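PDB 2R91: 2-Keto-3-deoxy-(6-phospho-)gluconate aldolase from Thermoproteus tenax, which belongs to the dihydrodipicolinate synthetase family of barrel-fold enzymes, with eight parallel strands closed into a beta/alpha barrel in a four-chain assembly. Local coordinates for residues Leu181-Phe186 / Asp210-Gly215; Glu157-Thr162 / Phe186-Asp191; Val7-Thr10 / Arg15-Pro18; Leu20-Val25 / Thr61-Arg66. All coordinates share one frame; numbering follows the deposited sequence.

Contact 1 (Leu181-Phe186 / Asp210-Gly215); sequences LVFASF and DAVAAG
A small apolar helix-to-helix contact, in which Val212 packs against Phe183 and Phe186, joins two neighbouring helices, 182-187 and 202-213, on the outside of the (beta/alpha)8 TIM barrel. Val212 carries one whole side of the interface, and its two methyls are used differently. CG2 meets Phe183 at the ring edge, in the plane of the ring, with CD1 3.8 Å away; the two side chains cross at about a right angle. The phenylalanine swings its ring within reach because CG lies anti to the backbone N (chi1 158°), although its first bond does not point at the other helix. The second branch, CG1, rests on the start of Phe186 rather than on its ring, 3.9 Å from the carbonyl carbon of Phe186 and 4.1 Å from CB, while the ring leads away to pack on Arg209, one turn before Val212, and on Met1. On the far side of its helix from Val212, Ser185 OG bonds to Leu181 O at 2.7 Å. That oxygen also accepts Ser185 N at 2.8 Å, the two donors arriving from opposite faces of the carbonyl plane. Helix 217-237 covers Phe183 through Ile217 and Gln224, and Val188 of the second subunit packs on Phe183 as well. No hydrogen bond joins the segments, so between them the contact rests on apolar packing.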
loop_
_atom_site.group_PDB
_atom_site.type_symbol
_atom_site.label_atom_id
_atom_site.label_comp_id
_atom_site.label_asym_id
_atom_site.label_seq_id
_atom_site.Cartn_x
_atom_site.Cartn_y
_atom_site.Cartn_z
ATOM N N LEU A 181 -20.109 -6.655 -2.545
ATOM C CA LEU A 181 -20.199 -7.127 -3.943
ATOM C C LEU A 181 -21.208 -8.265 -4.205
ATOM O O LEU A 181 -21.137 -8.935 -5.245
ATOM C CB LEU A 181 -18.814 -7.519 -4.502
ATOM C CG LEU A 181 -17.784 -6.395 -4.670
ATOM C CD1 LEU A 181 -16.388 -6.931 -5.025
ATOM C CD2 LEU A 181 -18.304 -5.379 -5.753
ATOM N N VAL A 182 -22.141 -8.498 -3.287
ATOM C CA VAL A 182 -23.139 -9.567 -3.493
ATOM C C VAL A 182 -23.993 -9.333 -4.750
ATOM O O VAL A 182 -24.106 -10.180 -5.635
ATOM C CB VAL A 182 -24.036 -9.727 -2.257
ATOM C CG1 VAL A 182 -25.213 -10.669 -2.550
ATOM C CG2 VAL A 182 -23.183 -10.288 -1.045
ATOM N N PHE A 183 -24.610 -8.161 -4.797
ATOM C CA PHE A 183 -25.342 -7.723 -5.982
ATOM C C PHE A 183 -24.495 -7.864 -7.246
ATOM O O PHE A 183 -24.871 -8.574 -8.181
ATOM C CB PHE A 183 -25.846 -6.286 -5.724
ATOM C CG PHE A 183 -26.157 -5.496 -6.957
ATOM C CD1 PHE A 183 -26.921 -6.038 -7.986
ATOM C CD2 PHE A 183 -25.741 -4.166 -7.046
ATOM C CE1 PHE A 183 -27.224 -5.273 -9.141
ATOM C CE2 PHE A 183 -26.045 -3.389 -8.187
ATOM C CZ PHE A 183 -26.781 -3.925 -9.207
ATOM N N ALA A 184 -23.336 -7.222 -7.272
ATOM C CA ALA A 184 -22.468 -7.252 -8.433
ATOM C C ALA A 184 -22.052 -8.670 -8.868
ATOM O O ALA A 184 -22.027 -8.984 -10.065
ATOM C CB ALA A 184 -21.239 -6.394 -8.190
ATOM N N SER A 185 -21.720 -9.521 -7.897
ATOM C CA SER A 185 -21.389 -10.936 -8.209
ATOM C C SER A 185 -22.514 -11.677 -8.941
ATOM O O SER A 185 -22.269 -12.397 -9.892
ATOM C CB SER A 185 -21.066 -11.687 -6.903
ATOM O OG SER A 185 -19.949 -11.104 -6.274
ATOM N N PHE A 186 -23.741 -11.568 -8.456
ATOM C CA PHE A 186 -24.869 -12.189 -9.180
ATOM C C PHE A 186 -25.077 -11.566 -10.569
ATOM O O PHE A 186 -25.314 -12.271 -11.573
ATOM C CB PHE A 186 -26.128 -12.112 -8.341
ATOM C CG PHE A 186 -26.075 -12.964 -7.077
ATOM C CD1 PHE A 186 -25.624 -14.288 -7.122
ATOM C CD2 PHE A 186 -26.500 -12.443 -5.866
ATOM C CE1 PHE A 186 -25.586 -15.075 -5.933
ATOM C CE2 PHE A 186 -26.467 -13.207 -4.690
ATOM C CZ PHE A 186 -26.015 -14.526 -4.740
ATOM N N ASP A 210 -32.699 -13.157 -6.060
ATOM C CA ASP A 210 -34.030 -13.179 -6.701
ATOM C C ASP A 210 -34.243 -11.956 -7.585
ATOM O O ASP A 210 -34.733 -12.048 -8.718
ATOM C CB ASP A 210 -35.117 -13.173 -5.626
ATOM C CG ASP A 210 -35.289 -14.531 -4.950
ATOM O OD1 ASP A 210 -34.699 -15.521 -5.433
ATOM O OD2 ASP A 210 -36.002 -14.596 -3.924
ATOM N N ALA A 211 -33.862 -10.803 -7.057
ATOM C CA ALA A 211 -34.073 -9.559 -7.762
ATOM C C ALA A 211 -33.230 -9.525 -9.015
ATOM O O ALA A 211 -33.715 -9.171 -10.076
ATOM C CB ALA A 211 -33.784 -8.347 -6.852
ATOM N N VAL A 212 -31.959 -9.874 -8.907
ATOM C CA VAL A 212 -31.108 -9.904 -10.084
ATOM C C VAL A 212 -31.661 -10.875 -11.146
ATOM O O VAL A 212 -31.690 -10.551 -12.333
ATOM C CB VAL A 212 -29.616 -10.237 -9.732
ATOM C CG1 VAL A 212 -28.812 -10.466 -10.995
ATOM C CG2 VAL A 212 -28.983 -9.116 -8.892
ATOM N N ALA A 213 -32.099 -12.056 -10.725
ATOM C CA ALA A 213 -32.643 -13.058 -11.666
ATOM C C ALA A 213 -33.940 -12.603 -12.361
ATOM O O ALA A 213 -34.185 -12.973 -13.503
ATOM C CB ALA A 213 -32.883 -14.384 -10.964
ATOM N N ALA A 214 -34.773 -11.837 -11.654
ATOM C CA ALA A 214 -35.979 -11.216 -12.242
ATOM C C ALA A 214 -35.693 -10.016 -13.161
ATOM O O ALA A 214 -36.607 -9.489 -13.798
ATOM C CB ALA A 214 -36.948 -10.814 -11.142
ATOM N N GLY A 215 -34.442 -9.570 -13.216
ATOM C CA GLY A 215 -34.073 -8.361 -13.950
ATOM C C GLY A 215 -34.344 -7.076 -13.184
ATOM O O GLY A 215 -34.220 -5.974 -13.729
#

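Contact 2 (Glu157-Thr162 / Phe186-Asp191); sequences ESLAHT and FAVRLD
Thr162 OG1 is gripped by two groups, Asn176 ND2 and Asp154 OD2, the latter also hydrogen-bonded to His161 ND1, while the methyl of Thr162, CG2, touches Leu190 CD1 at 3.7 Å. The contact belongs to the outer layer of the TIM barrel, where the start of helix 159-168 meets the turn that ends helix 182-187 and leads into strand 192-193. Thr162 thus presents two different sides: with CG2 anti to its backbone N, the methyl is sent across to Leu190, and the two side chains cross at about a right angle. Leu190 CD1 serves a second partner, Leu159 CD1 at 4.1 Å, as the two leucines slide past each other in opposite directions. The other branch of Leu159 meets Val188 tip to tip, CD2 to CG1 at 4.1 Å, and the same leucine packs on its counterpart Leu159 in the second subunit. Both backbones are shaped by their own helix ends. Ser158 caps the first helix, its OG accepting His161 N at 3.2 Å with an N-H...O angle of 153°. The second helix closes in a Schellman motif at Arg189, a turn that brings Val188 and Leu190 to the apolar face and leaves Arg189 for a salt bridge with Glu218 of the second subunit. Arg189 has positive phi there, and its N bonds to Phe186 O at 3.0 Å.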
loop_
_atom_site.group_PDB
_atom_site.type_symbol
_atom_site.label_atom_id
_atom_site.label_comp_id
_atom_site.label_asym_id
_atom_site.label_seq_id
_atom_site.Cartn_x
_atom_site.Cartn_y
_atom_site.Cartn_z
ATOM N N GLU A 157 -12.113 -6.704 -2.778
ATOM C CA GLU A 157 -12.929 -5.586 -3.275
ATOM C C GLU A 157 -12.844 -5.430 -4.793
ATOM O O GLU A 157 -13.688 -4.764 -5.396
ATOM C CB GLU A 157 -12.534 -4.253 -2.616
ATOM C CG GLU A 157 -12.786 -4.162 -1.109
ATOM C CD GLU A 157 -14.264 -4.214 -0.686
ATOM O OE1 GLU A 157 -15.185 -3.723 -1.422
ATOM O OE2 GLU A 157 -14.494 -4.731 0.431
ATOM N N SER A 158 -11.828 -6.030 -5.413
ATOM C CA SER A 158 -11.692 -5.923 -6.866
ATOM C C SER A 158 -12.489 -7.026 -7.620
ATOM O O SER A 158 -12.057 -8.173 -7.704
ATOM C CB SER A 158 -10.217 -5.925 -7.248
ATOM O OG SER A 158 -10.061 -6.098 -8.642
ATOM N N LEU A 159 -13.668 -6.680 -8.147
ATOM C CA LEU A 159 -14.478 -7.664 -8.859
ATOM C C LEU A 159 -13.749 -8.216 -10.084
ATOM O O LEU A 159 -13.889 -9.392 -10.436
ATOM C CB LEU A 159 -15.828 -7.059 -9.263
ATOM C CG LEU A 159 -16.860 -8.055 -9.794
ATOM C CD1 LEU A 159 -17.198 -9.122 -8.708
ATOM C CD2 LEU A 159 -18.176 -7.282 -10.232
ATOM N N ALA A 160 -12.949 -7.373 -10.733
ATOM C CA ALA A 160 -12.179 -7.825 -11.902
ATOM C C ALA A 160 -11.165 -8.911 -11.514
ATOM O O ALA A 160 -10.947 -9.829 -12.247
ATOM C CB ALA A 160 -11.458 -6.653 -12.547
ATOM N N HIS A 161 -10.541 -8.767 -10.359
ATOM C CA HIS A 161 -9.585 -9.786 -9.872
ATOM C C HIS A 161 -10.329 -11.131 -9.777
ATOM O O HIS A 161 -9.841 -12.184 -10.232
ATOM C CB HIS A 161 -9.034 -9.301 -8.506
ATOM C CG HIS A 161 -7.936 -10.160 -7.954
ATOM N ND1 HIS A 161 -8.187 -11.333 -7.273
ATOM C CD2 HIS A 161 -6.586 -10.024 -7.994
ATOM C CE1 HIS A 161 -7.036 -11.886 -6.909
ATOM N NE2 HIS A 161 -6.048 -11.112 -7.326
ATOM N N THR A 162 -11.540 -11.101 -9.225
ATOM C CA THR A 162 -12.345 -12.324 -9.085
ATOM C C THR A 162 -12.766 -12.900 -10.433
ATOM O O THR A 162 -12.634 -14.119 -10.684
ATOM C CB THR A 162 -13.578 -12.091 -8.197
ATOM O OG1 THR A 162 -13.167 -11.493 -6.975
ATOM C CG2 THR A 162 -14.313 -13.415 -7.874
ATOM N N PHE A 186 -23.741 -11.568 -8.456
ATOM C CA PHE A 186 -24.869 -12.189 -9.180
ATOM C C PHE A 186 -25.077 -11.566 -10.569
ATOM O O PHE A 186 -25.314 -12.271 -11.573
ATOM C CB PHE A 186 -26.128 -12.112 -8.341
ATOM C CG PHE A 186 -26.075 -12.964 -7.077
ATOM C CD1 PHE A 186 -25.624 -14.288 -7.122
ATOM C CD2 PHE A 186 -26.500 -12.443 -5.866
ATOM C CE1 PHE A 186 -25.586 -15.075 -5.933
ATOM C CE2 PHE A 186 -26.467 -13.207 -4.690
ATOM C CZ PHE A 186 -26.015 -14.526 -4.740
ATOM N N ALA A 187 -24.964 -10.243 -10.624
ATOM C CA ALA A 187 -25.101 -9.503 -11.902
ATOM C C ALA A 187 -24.111 -9.954 -12.975
ATOM O O ALA A 187 -24.440 -10.027 -14.183
ATOM C CB ALA A 187 -24.951 -8.021 -11.633
ATOM N N VAL A 188 -22.886 -10.269 -12.570
ATOM C CA VAL A 188 -21.902 -10.696 -13.555
ATOM C C VAL A 188 -21.869 -12.218 -13.682
ATOM O O VAL A 188 -21.054 -12.765 -14.432
ATOM C CB VAL A 188 -20.464 -10.129 -13.311
ATOM C CG1 VAL A 188 -20.451 -8.590 -13.338
ATOM C CG2 VAL A 188 -19.835 -10.693 -11.994
ATOM N N ARG A 189 -22.773 -12.887 -12.981
ATOM C CA ARG A 189 -22.854 -14.359 -13.001
ATOM C C ARG A 189 -21.562 -15.079 -12.601
ATOM O O ARG A 189 -21.061 -15.976 -13.313
ATOM C CB ARG A 189 -23.413 -14.899 -14.351
ATOM C CG ARG A 189 -24.751 -14.262 -14.692
ATOM C CD ARG A 189 -25.571 -15.072 -15.687
ATOM N NE ARG A 189 -26.908 -14.485 -15.821
ATOM C CZ ARG A 189 -27.739 -14.702 -16.849
ATOM N NH1 ARG A 189 -27.377 -15.511 -17.853
ATOM N NH2 ARG A 189 -28.934 -14.112 -16.870
ATOM N N LEU A 190 -21.012 -14.673 -11.460
ATOM C CA LEU A 190 -20.052 -15.526 -10.765
ATOM C C LEU A 190 -20.842 -16.775 -10.365
ATOM O O LEU A 190 -22.070 -16.786 -10.444
ATOM C CB LEU A 190 -19.496 -14.809 -9.529
ATOM C CG LEU A 190 -18.562 -13.621 -9.832
ATOM C CD1 LEU A 190 -17.968 -13.181 -8.516
ATOM C CD2 LEU A 190 -17.460 -14.047 -10.815
ATOM N N ASP A 191 -20.158 -17.824 -9.906
ATOM C CA ASP A 191 -20.891 -19.007 -9.479
ATOM C C ASP A 191 -21.639 -18.783 -8.176
ATOM O O ASP A 191 -22.507 -19.555 -7.816
ATOM C CB ASP A 191 -19.934 -20.167 -9.378
ATOM C CG ASP A 191 -19.376 -20.508 -10.712
ATOM O OD1 ASP A 191 -20.106 -21.143 -11.488
ATOM O OD2 ASP A 191 -18.259 -20.074 -11.023
#

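Contact 3 (Val7-Thr10 / Arg15-Pro18); sequences VITT and RLDP
Two hydrogen bonds link Thr10 to Asp17 at the base of a short beta hairpin, strands 11-12 and 15-16, which follows the first strand of the TIM barrel and leads into helix 18-30. The backbone bond, Asp17 N to Thr10 O, is 2.8 Å long and nearly straight, with an N-H...O angle of 169°. Beside it Thr10 OG1 donates to Asp17 O at 3.0 Å, tilted 25° from the carbonyl plane. The hydroxyl is placed there by a chi1 of 53°, which sets OG1 between the backbone N and the carbonyl carbon. Thr10 thus meets Asp17 N with its carbonyl and Asp17 O with its hydroxyl, extending the pairing past strand 15-16 by one residue.

Of the other side chains, the end of Leu16 comes up beside Thr9, whose OG1 is hydrogen-bonded to Gly43 O. The modelled distance from Thr9 CG2 to Leu16 CD2, 3.3 Å, is tighter than usual and so doubtful in detail.

The residue that closes the hairpin also starts the helix: the carboxylate of Asp17 serves as N-cap of helix 18-30, with OD1 accepting Leu20 N.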
loop_
_atom_site.group_PDB
_atom_site.type_symbol
_atom_site.label_atom_id
_atom_site.label_comp_id
_atom_site.label_asym_id
_atom_site.label_seq_id
_atom_site.Cartn_x
_atom_site.Cartn_y
_atom_site.Cartn_z
ATOM N N VAL A 7 -19.544 -19.540 7.841
ATOM C CA VAL A 7 -20.278 -19.588 9.087
ATOM C C VAL A 7 -19.419 -19.218 10.283
ATOM O O VAL A 7 -18.218 -19.534 10.324
ATOM C CB VAL A 7 -20.947 -20.981 9.247
ATOM C CG1 VAL A 7 -19.869 -22.077 9.498
ATOM C CG2 VAL A 7 -22.027 -20.947 10.331
ATOM N N ILE A 8 -20.028 -18.517 11.245
ATOM C CA ILE A 8 -19.347 -18.221 12.496
ATOM C C ILE A 8 -19.093 -19.508 13.296
ATOM O O ILE A 8 -19.875 -20.448 13.242
ATOM C CB ILE A 8 -20.150 -17.227 13.390
ATOM C CG1 ILE A 8 -21.599 -17.702 13.552
ATOM C CG2 ILE A 8 -20.090 -15.777 12.796
ATOM C CD1 ILE A 8 -22.432 -16.911 14.572
ATOM N N THR A 9 -18.021 -19.496 14.079
ATOM C CA THR A 9 -17.713 -20.554 15.001
ATOM C C THR A 9 -18.230 -20.111 16.387
ATOM O O THR A 9 -17.766 -19.124 16.945
ATOM C CB THR A 9 -16.199 -20.786 15.014
ATOM O OG1 THR A 9 -15.756 -21.169 13.702
ATOM C CG2 THR A 9 -15.829 -21.852 16.038
ATOM N N THR A 10 -19.199 -20.847 16.923
ATOM C CA THR A 10 -19.963 -20.411 18.092
ATOM C C THR A 10 -19.338 -20.942 19.395
ATOM O O THR A 10 -19.617 -22.089 19.771
ATOM C CB THR A 10 -21.425 -20.906 18.012
ATOM O OG1 THR A 10 -21.422 -22.324 17.793
ATOM C CG2 THR A 10 -22.222 -20.265 16.825
ATOM N N ARG A 15 -15.403 -22.899 25.099
ATOM C CA ARG A 15 -15.301 -23.995 24.147
ATOM C C ARG A 15 -16.322 -23.840 23.031
ATOM O O ARG A 15 -17.270 -23.068 23.165
ATOM C CB ARG A 15 -15.523 -25.337 24.873
ATOM C CG ARG A 15 -16.846 -25.424 25.629
ATOM C CD ARG A 15 -17.009 -26.762 26.383
ATOM N NE ARG A 15 -15.856 -27.072 27.243
ATOM C CZ ARG A 15 -15.731 -28.179 27.986
ATOM N NH1 ARG A 15 -16.697 -29.105 28.006
ATOM N NH2 ARG A 15 -14.634 -28.362 28.718
ATOM N N LEU A 16 -16.139 -24.575 21.940
ATOM C CA LEU A 16 -17.153 -24.674 20.894
ATOM C C LEU A 16 -18.445 -25.260 21.405
ATOM O O LEU A 16 -18.452 -26.319 22.067
ATOM C CB LEU A 16 -16.676 -25.539 19.732
ATOM C CG LEU A 16 -15.296 -25.182 19.189
ATOM C CD1 LEU A 16 -14.874 -26.150 18.111
ATOM C CD2 LEU A 16 -15.298 -23.762 18.624
ATOM N N ASP A 17 -19.554 -24.610 21.069
ATOM C CA ASP A 17 -20.854 -25.103 21.443
ATOM C C ASP A 17 -21.566 -25.594 20.188
ATOM O O ASP A 17 -22.009 -24.784 19.367
ATOM C CB ASP A 17 -21.630 -23.999 22.155
ATOM C CG ASP A 17 -22.962 -24.462 22.684
ATOM O OD1 ASP A 17 -23.643 -25.258 22.024
ATOM O OD2 ASP A 17 -23.353 -23.982 23.762
ATOM N N PRO A 18 -21.659 -26.929 20.012
ATOM C CA PRO A 18 -22.212 -27.469 18.778
ATOM C C PRO A 18 -23.729 -27.360 18.738
ATOM O O PRO A 18 -24.312 -27.440 17.670
ATOM C CB PRO A 18 -21.750 -28.939 18.801
ATOM C CG PRO A 18 -21.567 -29.259 20.246
ATOM C CD PRO A 18 -21.250 -27.987 20.960
#

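Contact 4 (Leu20-Val25 / Thr61-Arg66); sequences LFANHV and TSAARR
Ala63 CB is the knob that fills the shallow groove between Ala22 and Val25, one turn apart on helix 18-30. It stands 3.7 Å from Val25 CG1, and on the other side of the groove it is 4.3 Å from Ala22 CA. With methyls alone at Ala22 and Ala63, the backbones come close, the two CA atoms being 5.6 Å apart. Val25 answers with a bump of its own: CG1, anti to the backbone N (chi1 165°), reaches the hollow between the methyls of Ala63 and Ala64, the latter 4.0 Å away. In the TIM barrel these are the first two outer helices, 18-30 and 50-63, side by side, and the chain leaves helical geometry at Ala64 on its way to strand 67-70. The extended backbone of Ala64 turns its methyl alongside Val25, and both residues rest on Val36 of strand 35-38 in the barrel wall. The second branch of Val25 faces its own helix: CG2 sits 3.6 Å above the plane of the Phe21 ring, offset toward the rim. That ring in turn packs on Leu56, Ala59 and Ala60 of helix 50-63.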
loop_
_atom_site.group_PDB
_atom_site.type_symbol
_atom_site.label_atom_id
_atom_site.label_comp_id
_atom_site.label_asym_id
_atom_site.label_seq_id
_atom_site.Cartn_x
_atom_site.Cartn_y
_atom_site.Cartn_z
ATOM N N LEU A 20 -25.462 -24.543 19.805
ATOM C CA LEU A 20 -25.611 -23.195 19.202
ATOM C C LEU A 20 -25.292 -23.253 17.694
ATOM O O LEU A 20 -26.040 -22.723 16.882
ATOM C CB LEU A 20 -24.723 -22.176 19.900
ATOM C CG LEU A 20 -25.061 -21.821 21.331
ATOM C CD1 LEU A 20 -24.056 -20.799 21.833
ATOM C CD2 LEU A 20 -26.525 -21.292 21.446
ATOM N N PHE A 21 -24.211 -23.933 17.332
ATOM C CA PHE A 21 -23.768 -24.010 15.935
ATOM C C PHE A 21 -24.796 -24.674 15.015
ATOM O O PHE A 21 -25.087 -24.178 13.921
ATOM C CB PHE A 21 -22.415 -24.729 15.862
ATOM C CG PHE A 21 -21.811 -24.766 14.496
ATOM C CD1 PHE A 21 -21.070 -23.688 14.017
ATOM C CD2 PHE A 21 -21.981 -25.880 13.675
ATOM C CE1 PHE A 21 -20.513 -23.710 12.744
ATOM C CE2 PHE A 21 -21.423 -25.920 12.405
ATOM C CZ PHE A 21 -20.679 -24.820 11.935
ATOM N N ALA A 22 -25.345 -25.801 15.466
ATOM C CA ALA A 22 -26.325 -26.559 14.696
ATOM C C ALA A 22 -27.615 -25.797 14.510
ATOM O O ALA A 22 -28.184 -25.857 13.445
ATOM C CB ALA A 22 -26.645 -27.930 15.399
ATOM N N ASN A 23 -28.095 -25.137 15.557
ATOM C CA ASN A 23 -29.306 -24.348 15.457
ATOM C C ASN A 23 -29.094 -23.258 14.403
ATOM O O ASN A 23 -29.930 -23.070 13.517
ATOM C CB ASN A 23 -29.640 -23.700 16.808
ATOM C CG ASN A 23 -30.832 -22.742 16.731
ATOM O OD1 ASN A 23 -31.978 -23.174 16.609
ATOM N ND2 ASN A 23 -30.564 -21.431 16.819
ATOM N N HIS A 24 -27.957 -22.571 14.506
ATOM C CA HIS A 24 -27.618 -21.464 13.567
ATOM C C HIS A 24 -27.520 -21.983 12.136
ATOM O O HIS A 24 -28.145 -21.464 11.237
ATOM C CB HIS A 24 -26.293 -20.809 13.992
ATOM C CG HIS A 24 -25.831 -19.713 13.061
ATOM N ND1 HIS A 24 -26.605 -18.605 12.781
ATOM C CD2 HIS A 24 -24.673 -19.550 12.370
ATOM C CE1 HIS A 24 -25.945 -17.811 11.942
ATOM N NE2 HIS A 24 -24.773 -18.359 11.680
ATOM N N VAL A 25 -26.760 -23.050 11.908
ATOM C CA VAL A 25 -26.654 -23.596 10.558
ATOM C C VAL A 25 -28.013 -24.009 9.960
ATOM O O VAL A 25 -28.313 -23.750 8.786
ATOM C CB VAL A 25 -25.676 -24.772 10.501
ATOM C CG1 VAL A 25 -25.865 -25.543 9.198
ATOM C CG2 VAL A 25 -24.208 -24.279 10.649
ATOM N N THR A 61 -20.875 -30.812 8.947
ATOM C CA THR A 61 -21.356 -31.938 8.125
ATOM C C THR A 61 -22.568 -32.671 8.739
ATOM O O THR A 61 -23.349 -33.271 8.025
ATOM C CB THR A 61 -20.237 -32.959 7.750
ATOM O OG1 THR A 61 -19.635 -33.492 8.942
ATOM C CG2 THR A 61 -19.166 -32.296 6.877
ATOM N N SER A 62 -22.761 -32.621 10.045
ATOM C CA SER A 62 -23.984 -33.216 10.540
ATOM C C SER A 62 -25.192 -32.248 10.480
ATOM O O SER A 62 -26.337 -32.689 10.508
ATOM C CB SER A 62 -23.783 -33.917 11.882
ATOM O OG SER A 62 -23.491 -33.007 12.915
ATOM N N ALA A 63 -24.942 -30.948 10.305
ATOM C CA ALA A 63 -26.042 -29.961 10.228
ATOM C C ALA A 63 -26.440 -29.569 8.788
ATOM O O ALA A 63 -27.573 -29.130 8.546
ATOM C CB ALA A 63 -25.720 -28.705 11.074
ATOM N N ALA A 64 -25.532 -29.735 7.828
ATOM C CA ALA A 64 -25.785 -29.256 6.478
ATOM C C ALA A 64 -25.422 -30.321 5.478
ATOM O O ALA A 64 -24.436 -31.027 5.659
ATOM C CB ALA A 64 -24.960 -27.980 6.189
ATOM N N ARG A 65 -26.161 -30.384 4.383
ATOM C CA ARG A 65 -25.852 -31.373 3.343
ATOM C C ARG A 65 -24.692 -30.996 2.463
ATOM O O ARG A 65 -24.095 -31.872 1.863
ATOM C CB ARG A 65 -27.063 -31.606 2.451
ATOM C CG ARG A 65 -28.329 -31.774 3.258
ATOM C CD ARG A 65 -28.676 -33.232 3.443
ATOM N NE ARG A 65 -29.507 -33.676 2.326
ATOM C CZ ARG A 65 -30.805 -33.945 2.405
ATOM N NH1 ARG A 65 -31.450 -33.839 3.561
ATOM N NH2 ARG A 65 -31.457 -34.340 1.319
ATOM N N ARG A 66 -24.385 -29.691 2.356
ATOM C CA ARG A 66 -23.294 -29.232 1.486
ATOM C C ARG A 66 -22.299 -28.387 2.294
ATOM O O ARG A 66 -22.641 -27.300 2.781
ATOM C CB ARG A 66 -23.828 -28.406 0.315
ATOM C CG ARG A 66 -24.838 -29.149 -0.573
ATOM C CD ARG A 66 -25.214 -28.372 -1.841
ATOM N NE ARG A 66 -24.016 -28.099 -2.611
ATOM C CZ ARG A 66 -23.926 -27.223 -3.595
ATOM N NH1 ARG A 66 -24.997 -26.526 -3.950
ATOM N NH2 ARG A 66 -22.764 -27.051 -4.218
#

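Contacts 1 and 2 are buried and share helix 182-187, whose two sides meet different neighbours; Phe186 is in both but touches across only contact 1. Both contacts also touch the second subunit, and Ser185 O probably bonds Leu190 N between them. Contacts 3 and 4 are partly buried and face no other chain. They lie opposite contact 2 across the chain's centre, their midpoints about 10 Å apart, and are joined in sequence as the hairpin runs into helix 18-30. Phe21 and His24 pack against Val7 there. Chemistry follows place: contacts 1, 2 and 4 pair outer elements of the barrel through apolar carbon, whereas contact 3, a local loop-and-hairpin pairing, depends on hydrogen bonds.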